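PDB 1HQZ: actin-binding protein from Saccharomyces cerevisiae, which binds actin filaments but not actin monomers and recruits the ARP2/3 complex to filament sides, the cofilin-homology domain described here being its N-terminal part. Local coordinates for residues E14-Y19 / N108-G113; T31-S36 / E46-S51; S51-L56 / L126-L131; Y66-V71 / I81-W86. All blocks are in the same frame, centred on the assembly; numbering follows the deposited sequence.

Contact 1 of 4, residues E14-Y19 / N108-G113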
loop_
_atom_site.group_PDB
_atom_site.type_symbol
_atom_site.label_atom_id
_atom_site.label_comp_id
_atom_site.label_asym_id
_atom_site.label_seq_id
_atom_site.Cartn_x
_atom_site.Cartn_y
_atom_site.Cartn_z
ATOM N N GLU A 14 6.204 -13.743 -3.971
ATOM C CA GLU A 14 4.789 -13.421 -4.087
ATOM C C GLU A 14 4.579 -11.913 -4.152
ATOM O O GLU A 14 3.809 -11.421 -4.975
ATOM C CB GLU A 14 4.005 -13.983 -2.898
ATOM C CG GLU A 14 4.124 -15.486 -2.690
ATOM C CD GLU A 14 5.451 -15.893 -2.067
ATOM O OE1 GLU A 14 6.492 -15.847 -2.756
ATOM O OE2 GLU A 14 5.452 -16.254 -0.872
ATOM N N ILE A 15 5.273 -11.186 -3.281
ATOM C CA ILE A 15 5.144 -9.735 -3.242
ATOM C C ILE A 15 5.581 -9.053 -4.537
ATOM O O ILE A 15 4.795 -8.320 -5.149
ATOM C CB ILE A 15 5.942 -9.125 -2.063
ATOM C CG1 ILE A 15 5.321 -9.559 -0.733
ATOM C CG2 ILE A 15 5.942 -7.607 -2.165
ATOM C CD1 ILE A 15 6.008 -8.981 0.471
ATOM N N ASP A 16 6.821 -9.294 -4.960
ATOM C CA ASP A 16 7.336 -8.671 -6.184
ATOM C C ASP A 16 6.499 -8.973 -7.421
ATOM O O ASP A 16 6.381 -8.136 -8.313
ATOM C CB ASP A 16 8.787 -9.088 -6.442
ATOM C CG ASP A 16 9.726 -8.654 -5.333
ATOM O OD1 ASP A 16 9.446 -7.623 -4.684
ATOM O OD2 ASP A 16 10.748 -9.333 -5.117
ATOM N N ALA A 17 5.915 -10.163 -7.470
ATOM C CA ALA A 17 5.097 -10.554 -8.608
ATOM C C ALA A 17 3.893 -9.629 -8.751
ATOM O O ALA A 17 3.543 -9.217 -9.855
ATOM C CB ALA A 17 4.634 -11.992 -8.444
ATOM N N GLU A 18 3.255 -9.309 -7.630
ATOM C CA GLU A 18 2.093 -8.419 -7.659
ATOM C C GLU A 18 2.571 -6.987 -7.871
ATOM O O GLU A 18 1.983 -6.222 -8.642
ATOM C CB GLU A 18 1.314 -8.529 -6.349
ATOM C CG GLU A 18 0.876 -9.953 -6.004
ATOM C CD GLU A 18 0.086 -10.626 -7.127
ATOM O OE1 GLU A 18 -0.592 -9.920 -7.899
ATOM O OE2 GLU A 18 0.131 -11.871 -7.233
ATOM N N TYR A 19 3.657 -6.637 -7.192
ATOM C CA TYR A 19 4.236 -5.307 -7.303
ATOM C C TYR A 19 4.493 -4.909 -8.763
ATOM O O TYR A 19 4.020 -3.868 -9.224
ATOM C CB TYR A 19 5.540 -5.251 -6.506
ATOM C CG TYR A 19 6.386 -4.031 -6.782
ATOM C CD1 TYR A 19 5.994 -2.761 -6.351
ATOM C CD2 TYR A 19 7.573 -4.145 -7.502
ATOM C CE1 TYR A 19 6.777 -1.628 -6.641
ATOM C CE2 TYR A 19 8.358 -3.024 -7.796
ATOM C CZ TYR A 19 7.959 -1.776 -7.369
ATOM O OH TYR A 19 8.738 -0.688 -7.682
ATOM N N ASN A 108 11.273 2.845 0.454
ATOM C CA ASN A 108 12.594 2.942 -0.163
ATOM C C ASN A 108 13.112 1.643 -0.787
ATOM O O ASN A 108 13.885 1.684 -1.743
ATOM C CB ASN A 108 13.648 3.432 0.849
ATOM C CG ASN A 108 13.239 4.708 1.579
ATOM O OD1 ASN A 108 12.668 5.636 0.991
ATOM N ND2 ASN A 108 13.555 4.765 2.871
ATOM N N ASN A 109 12.685 0.496 -0.269
ATOM C CA ASN A 109 13.193 -0.770 -0.783
ATOM C C ASN A 109 12.215 -1.717 -1.462
ATOM O O ASN A 109 12.623 -2.517 -2.307
ATOM C CB ASN A 109 13.883 -1.544 0.343
ATOM C CG ASN A 109 14.762 -0.662 1.203
ATOM O OD1 ASN A 109 15.654 0.017 0.706
ATOM N ND2 ASN A 109 14.510 -0.671 2.504
ATOM N N LEU A 110 10.938 -1.652 -1.102
ATOM C CA LEU A 110 9.968 -2.570 -1.686
ATOM C C LEU A 110 9.043 -1.964 -2.746
ATOM O O LEU A 110 9.120 -2.323 -3.923
ATOM C CB LEU A 110 9.137 -3.204 -0.565
ATOM C CG LEU A 110 8.170 -4.323 -0.959
ATOM C CD1 LEU A 110 8.956 -5.521 -1.485
ATOM C CD2 LEU A 110 7.338 -4.739 0.252
ATOM N N PHE A 111 8.165 -1.052 -2.332
ATOM C CA PHE A 111 7.233 -0.425 -3.270
ATOM C C PHE A 111 7.828 0.838 -3.869
ATOM O O PHE A 111 7.233 1.914 -3.770
ATOM C CB PHE A 111 5.914 -0.080 -2.567
ATOM C CG PHE A 111 5.129 -1.282 -2.107
ATOM C CD1 PHE A 111 4.102 -1.140 -1.176
ATOM C CD2 PHE A 111 5.389 -2.546 -2.622
ATOM C CE1 PHE A 111 3.344 -2.246 -0.769
ATOM C CE2 PHE A 111 4.640 -3.655 -2.222
ATOM C CZ PHE A 111 3.614 -3.504 -1.292
ATOM N N LYS A 112 8.998 0.716 -4.487
ATOM C CA LYS A 112 9.659 1.874 -5.085
ATOM C C LYS A 112 8.907 2.401 -6.304
ATOM O O LYS A 112 8.212 1.648 -6.991
ATOM C CB LYS A 112 11.094 1.520 -5.511
ATOM C CG LYS A 112 12.019 1.114 -4.376
ATOM C CD LYS A 112 13.414 0.746 -4.892
ATOM C CE LYS A 112 14.146 1.980 -5.403
ATOM N NZ LYS A 112 14.268 3.013 -4.332
ATOM N N GLY A 113 9.052 3.697 -6.562
ATOM C CA GLY A 113 8.417 4.309 -7.720
ATOM C C GLY A 113 7.033 4.888 -7.496
ATOM O O GLY A 113 6.271 5.051 -8.439
#

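Contact 2 of 4, residues T31-S36 / E46-S51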
loop_
_atom_site.group_PDB
_atom_site.type_symbol
_atom_site.label_atom_id
_atom_site.label_comp_id
_atom_site.label_asym_id
_atom_site.label_seq_id
_atom_site.Cartn_x
_atom_site.Cartn_y
_atom_site.Cartn_z
ATOM N N THR A 31 -4.683 -3.941 -10.085
ATOM C CA THR A 31 -4.165 -2.574 -10.039
ATOM C C THR A 31 -3.822 -2.142 -8.619
ATOM O O THR A 31 -3.372 -1.024 -8.393
ATOM C CB THR A 31 -5.174 -1.578 -10.609
ATOM O OG1 THR A 31 -6.359 -1.588 -9.802
ATOM C CG2 THR A 31 -5.529 -1.953 -12.032
ATOM N N TRP A 32 -4.067 -3.014 -7.654
ATOM C CA TRP A 32 -3.730 -2.695 -6.280
ATOM C C TRP A 32 -3.385 -3.950 -5.500
ATOM O O TRP A 32 -3.756 -5.064 -5.882
ATOM C CB TRP A 32 -4.857 -1.914 -5.586
ATOM C CG TRP A 32 -6.176 -2.614 -5.462
ATOM C CD1 TRP A 32 -7.282 -2.425 -6.239
ATOM C CD2 TRP A 32 -6.561 -3.530 -4.433
ATOM N NE1 TRP A 32 -8.337 -3.152 -5.750
ATOM C CE2 TRP A 32 -7.924 -3.841 -4.641
ATOM C CE3 TRP A 32 -5.885 -4.117 -3.352
ATOM C CZ2 TRP A 32 -8.630 -4.716 -3.805
ATOM C CZ3 TRP A 32 -6.580 -4.979 -2.524
ATOM C CH2 TRP A 32 -7.946 -5.271 -2.755
ATOM N N LEU A 33 -2.666 -3.752 -4.403
ATOM C CA LEU A 33 -2.201 -4.839 -3.547
ATOM C C LEU A 33 -2.081 -4.359 -2.107
ATOM O O LEU A 33 -1.708 -3.212 -1.860
ATOM C CB LEU A 33 -0.802 -5.296 -4.004
ATOM C CG LEU A 33 0.110 -5.977 -2.962
ATOM C CD1 LEU A 33 -0.400 -7.387 -2.660
ATOM C CD2 LEU A 33 1.553 -6.036 -3.504
ATOM N N ILE A 34 -2.402 -5.237 -1.168
ATOM C CA ILE A 34 -2.256 -4.920 0.243
ATOM C C ILE A 34 -1.442 -6.059 0.837
ATOM O O ILE A 34 -1.802 -7.233 0.671
ATOM C CB ILE A 34 -3.609 -4.873 0.997
ATOM C CG1 ILE A 34 -4.414 -3.637 0.564
ATOM C CG2 ILE A 34 -3.356 -4.849 2.513
ATOM C CD1 ILE A 34 -5.744 -3.454 1.318
ATOM N N ILE A 35 -0.331 -5.733 1.487
ATOM C CA ILE A 35 0.464 -6.780 2.124
ATOM C C ILE A 35 0.258 -6.701 3.631
ATOM O O ILE A 35 0.271 -5.617 4.217
ATOM C CB ILE A 35 1.977 -6.663 1.800
ATOM C CG1 ILE A 35 2.528 -5.338 2.325
ATOM C CG2 ILE A 35 2.199 -6.827 0.298
ATOM C CD1 ILE A 35 4.021 -5.211 2.181
ATOM N N SER A 36 0.077 -7.860 4.253
ATOM C CA SER A 36 -0.174 -7.950 5.683
ATOM C C SER A 36 0.705 -9.042 6.308
ATOM O O SER A 36 1.145 -9.973 5.626
ATOM C CB SER A 36 -1.663 -8.255 5.899
ATOM O OG SER A 36 -2.033 -8.170 7.264
ATOM N N GLU A 46 -1.959 -10.045 0.892
ATOM C CA GLU A 46 -3.178 -10.459 1.561
ATOM C C GLU A 46 -4.319 -10.413 0.573
ATOM O O GLU A 46 -5.147 -11.319 0.520
ATOM C CB GLU A 46 -3.497 -9.552 2.739
ATOM C CG GLU A 46 -4.789 -9.943 3.410
ATOM C CD GLU A 46 -4.965 -9.290 4.755
ATOM O OE1 GLU A 46 -5.587 -8.201 4.831
ATOM O OE2 GLU A 46 -4.462 -9.876 5.741
ATOM N N SER A 47 -4.347 -9.350 -0.222
ATOM C CA SER A 47 -5.395 -9.173 -1.212
ATOM C C SER A 47 -4.936 -8.289 -2.358
ATOM O O SER A 47 -3.989 -7.510 -2.224
ATOM C CB SER A 47 -6.620 -8.552 -0.555
ATOM O OG SER A 47 -6.247 -7.375 0.131
ATOM N N THR A 48 -5.616 -8.438 -3.487
ATOM C CA THR A 48 -5.340 -7.676 -4.685
ATOM C C THR A 48 -6.701 -7.498 -5.340
ATOM O O THR A 48 -7.637 -8.237 -5.039
ATOM C CB THR A 48 -4.403 -8.448 -5.659
ATOM O OG1 THR A 48 -5.032 -9.666 -6.068
ATOM C CG2 THR A 48 -3.060 -8.768 -4.988
ATOM N N GLY A 49 -6.817 -6.515 -6.223
ATOM C CA GLY A 49 -8.081 -6.286 -6.894
ATOM C C GLY A 49 -7.889 -5.292 -8.012
ATOM O O GLY A 49 -6.780 -4.781 -8.204
ATOM N N SER A 50 -8.958 -4.999 -8.747
ATOM C CA SER A 50 -8.856 -4.057 -9.854
ATOM C C SER A 50 -9.418 -2.677 -9.544
ATOM O O SER A 50 -8.982 -1.692 -10.140
ATOM C CB SER A 50 -9.559 -4.624 -11.085
ATOM O OG SER A 50 -10.909 -4.922 -10.780
ATOM N N SER A 51 -10.376 -2.615 -8.617
ATOM C CA SER A 51 -11.037 -1.362 -8.213
ATOM C C SER A 51 -10.380 -0.603 -7.044
ATOM O O SER A 51 -10.204 -1.146 -5.949
ATOM C CB SER A 51 -12.500 -1.655 -7.858
ATOM O OG SER A 51 -13.072 -0.588 -7.131
#

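Contact 3 of 4, residues S51-L56 / L126-L131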
loop_
_atom_site.group_PDB
_atom_site.type_symbol
_atom_site.label_atom_id
_atom_site.label_comp_id
_atom_site.label_asym_id
_atom_site.label_seq_id
_atom_site.Cartn_x
_atom_site.Cartn_y
_atom_site.Cartn_z
ATOM N N SER A 51 -10.376 -2.615 -8.617
ATOM C CA SER A 51 -11.037 -1.362 -8.213
ATOM C C SER A 51 -10.380 -0.603 -7.044
ATOM O O SER A 51 -10.204 -1.146 -5.949
ATOM C CB SER A 51 -12.500 -1.655 -7.858
ATOM O OG SER A 51 -13.072 -0.588 -7.131
ATOM N N PHE A 52 -10.037 0.661 -7.284
ATOM C CA PHE A 52 -9.404 1.505 -6.266
ATOM C C PHE A 52 -10.371 1.689 -5.097
ATOM O O PHE A 52 -9.964 1.790 -3.936
ATOM C CB PHE A 52 -9.039 2.862 -6.884
ATOM C CG PHE A 52 -8.343 3.812 -5.939
ATOM C CD1 PHE A 52 -7.117 3.484 -5.374
ATOM C CD2 PHE A 52 -8.878 5.076 -5.685
ATOM C CE1 PHE A 52 -6.424 4.399 -4.575
ATOM C CE2 PHE A 52 -8.197 5.999 -4.888
ATOM C CZ PHE A 52 -6.968 5.660 -4.333
ATOM N N HIS A 53 -11.659 1.730 -5.417
ATOM C CA HIS A 53 -12.685 1.884 -4.395
ATOM C C HIS A 53 -12.640 0.666 -3.455
ATOM O O HIS A 53 -12.752 0.820 -2.241
ATOM C CB HIS A 53 -14.066 2.029 -5.061
ATOM C CG HIS A 53 -15.197 2.191 -4.092
ATOM N ND1 HIS A 53 -16.006 1.141 -3.712
ATOM C CD2 HIS A 53 -15.637 3.272 -3.407
ATOM C CE1 HIS A 53 -16.897 1.569 -2.833
ATOM N NE2 HIS A 53 -16.694 2.859 -2.631
ATOM N N ASP A 54 -12.461 -0.534 -4.010
ATOM C CA ASP A 54 -12.388 -1.748 -3.183
ATOM C C ASP A 54 -11.129 -1.705 -2.305
ATOM O O ASP A 54 -11.155 -2.052 -1.121
ATOM C CB ASP A 54 -12.353 -3.002 -4.061
ATOM C CG ASP A 54 -13.741 -3.492 -4.460
ATOM O OD1 ASP A 54 -14.745 -2.781 -4.223
ATOM O OD2 ASP A 54 -13.822 -4.603 -5.021
ATOM N N PHE A 55 -10.033 -1.267 -2.906
ATOM C CA PHE A 55 -8.749 -1.144 -2.225
ATOM C C PHE A 55 -8.880 -0.411 -0.895
ATOM O O PHE A 55 -8.478 -0.912 0.160
ATOM C CB PHE A 55 -7.777 -0.395 -3.150
ATOM C CG PHE A 55 -6.443 -0.055 -2.524
ATOM C CD1 PHE A 55 -5.634 -1.048 -1.967
ATOM C CD2 PHE A 55 -5.964 1.253 -2.567
ATOM C CE1 PHE A 55 -4.362 -0.740 -1.475
ATOM C CE2 PHE A 55 -4.707 1.575 -2.080
ATOM C CZ PHE A 55 -3.898 0.573 -1.530
ATOM N N LEU A 56 -9.472 0.774 -0.941
ATOM C CA LEU A 56 -9.618 1.592 0.255
ATOM C C LEU A 56 -10.432 0.957 1.371
ATOM O O LEU A 56 -10.313 1.344 2.535
ATOM C CB LEU A 56 -10.198 2.948 -0.130
ATOM C CG LEU A 56 -9.296 3.686 -1.129
ATOM C CD1 LEU A 56 -9.978 4.964 -1.604
ATOM C CD2 LEU A 56 -7.953 3.991 -0.473
ATOM N N LEU A 126 -8.808 7.395 4.353
ATOM C CA LEU A 126 -8.828 6.811 3.018
ATOM C C LEU A 126 -10.046 7.245 2.195
ATOM O O LEU A 126 -10.710 6.423 1.560
ATOM C CB LEU A 126 -8.782 5.281 3.124
ATOM C CG LEU A 126 -7.582 4.651 3.857
ATOM C CD1 LEU A 126 -7.804 3.152 4.051
ATOM C CD2 LEU A 126 -6.309 4.891 3.060
ATOM N N ASP A 127 -10.345 8.539 2.210
ATOM C CA ASP A 127 -11.467 9.042 1.424
ATOM C C ASP A 127 -11.026 9.042 -0.033
ATOM O O ASP A 127 -10.023 9.657 -0.381
ATOM C CB ASP A 127 -11.840 10.462 1.856
ATOM C CG ASP A 127 -12.848 11.101 0.919
ATOM O OD1 ASP A 127 -13.988 10.590 0.840
ATOM O OD2 ASP A 127 -12.494 12.102 0.254
ATOM N N GLU A 128 -11.778 8.356 -0.884
ATOM C CA GLU A 128 -11.427 8.243 -2.295
ATOM C C GLU A 128 -11.190 9.554 -3.047
ATOM O O GLU A 128 -10.234 9.666 -3.816
ATOM C CB GLU A 128 -12.476 7.396 -3.034
ATOM C CG GLU A 128 -12.167 7.203 -4.513
ATOM C CD GLU A 128 -12.953 6.060 -5.145
ATOM O OE1 GLU A 128 -14.024 5.707 -4.615
ATOM O OE2 GLU A 128 -12.497 5.529 -6.184
ATOM N N ASN A 129 -12.044 10.549 -2.838
ATOM C CA ASN A 129 -11.864 11.818 -3.539
ATOM C C ASN A 129 -10.637 12.588 -3.067
ATOM O O ASN A 129 -9.929 13.198 -3.864
ATOM C CB ASN A 129 -13.117 12.684 -3.398
ATOM C CG ASN A 129 -14.267 12.167 -4.239
ATOM O OD1 ASN A 129 -14.111 11.917 -5.443
ATOM N ND2 ASN A 129 -15.431 12.004 -3.618
ATOM N N GLU A 130 -10.398 12.569 -1.766
ATOM C CA GLU A 130 -9.248 13.245 -1.198
ATOM C C GLU A 130 -7.960 12.662 -1.805
ATOM O O GLU A 130 -7.037 13.395 -2.170
ATOM C CB GLU A 130 -9.267 13.058 0.323
ATOM C CG GLU A 130 -7.899 13.042 0.988
ATOM C CD GLU A 130 -7.328 14.422 1.223
ATOM O OE1 GLU A 130 -7.343 15.251 0.285
ATOM O OE2 GLU A 130 -6.850 14.669 2.352
ATOM N N LEU A 131 -7.914 11.338 -1.928
ATOM C CA LEU A 131 -6.738 10.674 -2.470
ATOM C C LEU A 131 -6.590 10.874 -3.973
ATOM O O LEU A 131 -5.470 11.028 -4.474
ATOM C CB LEU A 131 -6.772 9.177 -2.131
ATOM C CG LEU A 131 -6.664 8.811 -0.641
ATOM C CD1 LEU A 131 -6.802 7.310 -0.471
ATOM C CD2 LEU A 131 -5.335 9.273 -0.083
HETATM O O HOH W 1 -12.623 3.039 -7.868
#

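Contact 4 of 4, residues Y66-V71 / I81-W86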
loop_
_atom_site.group_PDB
_atom_site.type_symbol
_atom_site.label_atom_id
_atom_site.label_comp_id
_atom_site.label_asym_id
_atom_site.label_seq_id
_atom_site.Cartn_x
_atom_site.Cartn_y
_atom_site.Cartn_z
ATOM N N TYR A 66 0.481 -2.507 4.376
ATOM C CA TYR A 66 0.928 -1.571 3.368
ATOM C C TYR A 66 0.177 -1.881 2.099
ATOM O O TYR A 66 -0.005 -3.046 1.744
ATOM C CB TYR A 66 2.440 -1.691 3.163
ATOM C CG TYR A 66 3.195 -1.521 4.464
ATOM C CD1 TYR A 66 3.379 -2.595 5.327
ATOM C CD2 TYR A 66 3.625 -0.266 4.876
ATOM C CE1 TYR A 66 3.965 -2.421 6.584
ATOM C CE2 TYR A 66 4.211 -0.073 6.123
ATOM C CZ TYR A 66 4.370 -1.158 6.974
ATOM O OH TYR A 66 4.902 -0.966 8.222
ATOM N N GLY A 67 -0.292 -0.825 1.445
ATOM C CA GLY A 67 -1.037 -0.982 0.212
ATOM C C GLY A 67 -0.319 -0.281 -0.923
ATOM O O GLY A 67 0.425 0.684 -0.713
ATOM N N LEU A 68 -0.560 -0.773 -2.132
ATOM C CA LEU A 68 0.059 -0.231 -3.338
ATOM C C LEU A 68 -1.009 -0.204 -4.405
ATOM O O LEU A 68 -1.684 -1.209 -4.628
ATOM C CB LEU A 68 1.197 -1.155 -3.786
ATOM C CG LEU A 68 1.873 -0.910 -5.133
ATOM C CD1 LEU A 68 2.795 0.284 -5.036
ATOM C CD2 LEU A 68 2.663 -2.163 -5.523
ATOM N N ALA A 69 -1.186 0.932 -5.066
ATOM C CA ALA A 69 -2.197 0.979 -6.107
ATOM C C ALA A 69 -1.818 1.880 -7.260
ATOM O O ALA A 69 -1.187 2.924 -7.080
ATOM C CB ALA A 69 -3.536 1.415 -5.523
ATOM N N ARG A 70 -2.210 1.458 -8.452
ATOM C CA ARG A 70 -1.947 2.227 -9.649
ATOM C C ARG A 70 -3.285 2.844 -10.012
ATOM O O ARG A 70 -4.248 2.134 -10.298
ATOM C CB ARG A 70 -1.440 1.325 -10.770
ATOM C CG ARG A 70 -1.107 2.084 -12.038
ATOM C CD ARG A 70 -0.298 1.213 -12.979
ATOM N NE ARG A 70 0.401 2.001 -13.988
ATOM C CZ ARG A 70 -0.042 2.181 -15.224
ATOM N NH1 ARG A 70 -1.178 1.628 -15.589
ATOM N NH2 ARG A 70 0.648 2.899 -16.099
ATOM N N VAL A 71 -3.344 4.169 -9.990
ATOM C CA VAL A 71 -4.593 4.858 -10.262
ATOM C C VAL A 71 -4.481 6.021 -11.233
ATOM O O VAL A 71 -3.447 6.691 -11.322
ATOM C CB VAL A 71 -5.202 5.421 -8.956
ATOM C CG1 VAL A 71 -6.668 5.717 -9.159
ATOM C CG2 VAL A 71 -4.988 4.443 -7.802
ATOM N N ILE A 81 1.179 6.029 -9.083
ATOM C CA ILE A 81 1.268 5.044 -8.025
ATOM C C ILE A 81 1.157 5.660 -6.635
ATOM O O ILE A 81 1.824 6.660 -6.314
ATOM C CB ILE A 81 2.604 4.240 -8.130
ATOM C CG1 ILE A 81 2.594 3.286 -9.334
ATOM C CG2 ILE A 81 2.772 3.361 -6.917
ATOM C CD1 ILE A 81 2.226 3.885 -10.641
ATOM N N ILE A 82 0.303 5.066 -5.811
ATOM C CA ILE A 82 0.143 5.540 -4.447
ATOM C C ILE A 82 0.460 4.384 -3.497
ATOM O O ILE A 82 0.156 3.225 -3.780
ATOM C CB ILE A 82 -1.295 6.073 -4.187
ATOM C CG1 ILE A 82 -1.440 6.471 -2.714
ATOM C CG2 ILE A 82 -2.333 5.022 -4.573
ATOM C CD1 ILE A 82 -2.751 7.184 -2.364
ATOM N N ILE A 83 1.142 4.687 -2.400
ATOM C CA ILE A 83 1.424 3.655 -1.428
ATOM C C ILE A 83 0.781 4.134 -0.144
ATOM O O ILE A 83 0.776 5.334 0.152
ATOM C CB ILE A 83 2.924 3.432 -1.206
ATOM C CG1 ILE A 83 3.595 4.724 -0.748
ATOM C CG2 ILE A 83 3.549 2.923 -2.483
ATOM C CD1 ILE A 83 5.022 4.515 -0.260
ATOM N N ILE A 84 0.218 3.197 0.603
ATOM C CA ILE A 84 -0.447 3.538 1.844
ATOM C C ILE A 84 0.132 2.790 3.033
ATOM O O ILE A 84 0.254 1.574 3.010
ATOM C CB ILE A 84 -1.969 3.252 1.736
ATOM C CG1 ILE A 84 -2.595 4.265 0.771
ATOM C CG2 ILE A 84 -2.631 3.317 3.109
ATOM C CD1 ILE A 84 -4.032 4.010 0.460
ATOM N N GLY A 85 0.515 3.548 4.054
ATOM C CA GLY A 85 1.037 2.968 5.270
ATOM C C GLY A 85 -0.135 2.964 6.238
ATOM O O GLY A 85 -0.524 3.997 6.776
ATOM N N TRP A 86 -0.703 1.787 6.439
ATOM C CA TRP A 86 -1.852 1.602 7.312
ATOM C C TRP A 86 -1.381 1.188 8.712
ATOM O O TRP A 86 -0.817 0.105 8.896
ATOM C CB TRP A 86 -2.759 0.546 6.669
ATOM C CG TRP A 86 -3.913 0.108 7.485
ATOM C CD1 TRP A 86 -3.988 -1.018 8.252
ATOM C CD2 TRP A 86 -5.176 0.766 7.613
ATOM N NE1 TRP A 86 -5.218 -1.107 8.841
ATOM C CE2 TRP A 86 -5.970 -0.025 8.473
ATOM C CE3 TRP A 86 -5.715 1.948 7.086
ATOM C CZ2 TRP A 86 -7.279 0.324 8.823
ATOM C CZ3 TRP A 86 -7.022 2.298 7.432
ATOM C CH2 TRP A 86 -7.788 1.484 8.296
#

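Contact 1 of 4, residues E14-Y19 / N108-G113
Tyr19 reaches from helix 12-24 to the chain that leaves helix 93-110 and donates its hydroxyl to a backbone carbonyl: Tyr19 OH lies 2.5 Å from Lys112 O, a very short hydrogen bond, and that oxygen sits in the plane of the phenol ring, at its edge. A second carbonyl oxygen, Leu110 O, lies over one ring face, 3.6 Å above the plane and toward the rim. The side chains of Tyr19 and Phe111 slide past each other in opposite directions, with Tyr19 CD1 3.8 Å from Phe111 CD2. With CG anti to the backbone N (chi1 167°), the phenol is carried off the helix toward residues 110-112. One turn earlier Ile15 adds an apolar contact, its CG2 meeting Leu110 CD1 at 3.7 Å, the two side chains crossing at about a right angle. In this ADF-homology fold the two helices cover the same sheet face, where Phe111 rests on Leu33, Ile35, Tyr66 and Leu68. A phenylalanine in place of Tyr19 would probably leave Lys112 O without this hydroxyl donor and the turn less firmly tied to the helix. Phe111 is the centre of an inverse gamma turn, whose bond from Lys112 N to Leu110 O is weak, and Lys112 NZ, on a chain bent near its end, bonds back to Asn108 O at 2.9 Å.

Contact 2 of 4, residues T31-S36 / E46-S51
The indole of Trp32 lies flat over the backbone of the facing strand, with Gly49 N 3.3 Å above the ring plane and over its centre, and Thr48 C over the same face nearer the rim. Its CG stands between the backbone N and the carbonyl carbon (chi1 62°), which folds the ring across Gly49; a CB at Gly49 would run into Trp32 CZ2. Ser47 OG approaches the indole in its plane, at the edge, 3.6 Å from Trp32 CZ3, and also packs near Ile34 CB; this buried hydroxyl has no polar partner in the model. Strands 32-37 and 43-49 form an antiparallel beta hairpin at one edge of the domain's sheet, and a classic beta bulge sets both Glu46 and Ser47 against Ile34. There Glu46 N gives Ile34 O a 2.8 Å bond, whereas that from Ser47 N is weak. Beyond Trp32, Gly49 O takes Thr31 N and Trp32 N from opposite faces of its carbonyl plane. Thr31 OG1 donates to Ser50 O at 2.6 Å, meeting that carbonyl from above its plane. On the other sheet face, which is turned to helix 12-24, Leu33 and Thr48 cross at an oblique angle, with Leu33 CD1 3.8 Å from Thr48 CG2.

Contact 3 of 4, residues S51-L56 / L126-L131
Leu56 and Leu131 reach toward each other tip to tip, Leu56 CD2 standing 3.5 Å from Leu131 CD1, at the tightly packed inner end of this contact. The same methyl carbon of Leu56 meets Leu126 CB, while the other branch, Leu56 CD1, comes to 3.7 Å from Glu128 CA. Leu126 answers with its own methyl, Leu126 CD1 lying 3.4 Å from Leu56 O. Phe52 stands beside this cluster. Its ring carries Leu56 CD1 over one face, toward the rim, and has Leu131 CB at its edge, more loosely, 4.2 Å from Phe52 CZ. Here the short helix 52-56 lies beside the start of helix 128-136 on one face of the central sheet of the ADF-homology domain, against Ile84, Val71 and Val118. Both helices begin with a capped turn: Ser51 OG accepts from Asp54 N, and Asp127 OD2 from Glu130 N. Toward the outside the packing gives way to polar groups and water. Extended beyond CG, which is anti to the backbone N (chi1 -179°), Glu128 crosses His53 at about a right angle and brings OE1 into the imidazole plane at the ring edge, 3.2 Å from His53 CD2; ring and carboxylate planes are 29° apart. Glu128 OE2 lies at the Phe52 ring edge, near its plane, 3.7 Å from Phe52 CD2. One water bridges the two helices, accepting from His53 N at 2.9 Å and donating to Glu128 OE2 at 3.0 Å. An alanine at Glu128 would remove that carboxylate and would probably leave the bridging water less firmly held and the edges of Phe52 and His53 less covered.

Contact 4 of 4, residues Y66-V71 / I81-W86
Segments 66-71 and 81-86 run antiparallel, at 164°, and are joined by two pairs of hydrogen bonds, Gly67 with Ile84 and Ala69 with Ile82. Their strands form a beta hairpin in the interior of the five-stranded mixed sheet of the ADF-homology fold, flanked by strands 32-37 and 116-120. Of the four bonds between the segments, Gly67 N to Ile84 O (2.9 Å) lies in the carbonyl plane on a lone pair, whereas Ile84 N meets Gly67 O (2.8 Å) from a direction tilted 34° out of that plane. The face with Tyr66, Leu68 and Ile83 is turned to helices 12-24 and 93-110, where Tyr19 touches Leu68 and Ile83 packs on Phe103 and Ala107. The other face, with Ala69, Ile82 and Ile84, is covered by helices 52-56 and 128-136. Leu68 CD1 touches two isoleucine methyls of the neighbouring strand, 3.6 Å from Ile81 CG2 and 3.7 Å from Ile83 CG2; CG anti to the backbone N (chi1 171°) brings it there. Arg70, its chain extended from CG to NE, stands beside Ile81, its CG 4.0 Å from Ile81 CD1. On the opposite face Ile82 CG2 packs on Ala69 CB at 3.9 Å.

In the fold
All four contacts belong to one domain: contacts 2 and 4 lie within its five-stranded sheet, contacts 1 and 3 against its faces. Contact 4 forms the interior hairpin, its centre about 3 Å from that of the chain, and contact 2 the hairpin beside it, centres about 9 Å apart, with strands 32-37 and 65-71 adjacent. Contacts 1 and 3 lie on opposite sides of the chain's centre, their own centres about 20 Å apart. Along the chain contact 2, nested in contact 1, gives way to contact 3 at their shared Ser51; contact 4 nests inside the loops closed by contacts 1 and 3, which cross. The two long-range contacts thus close helices on both faces of the sheet of this cofilin-homology domain.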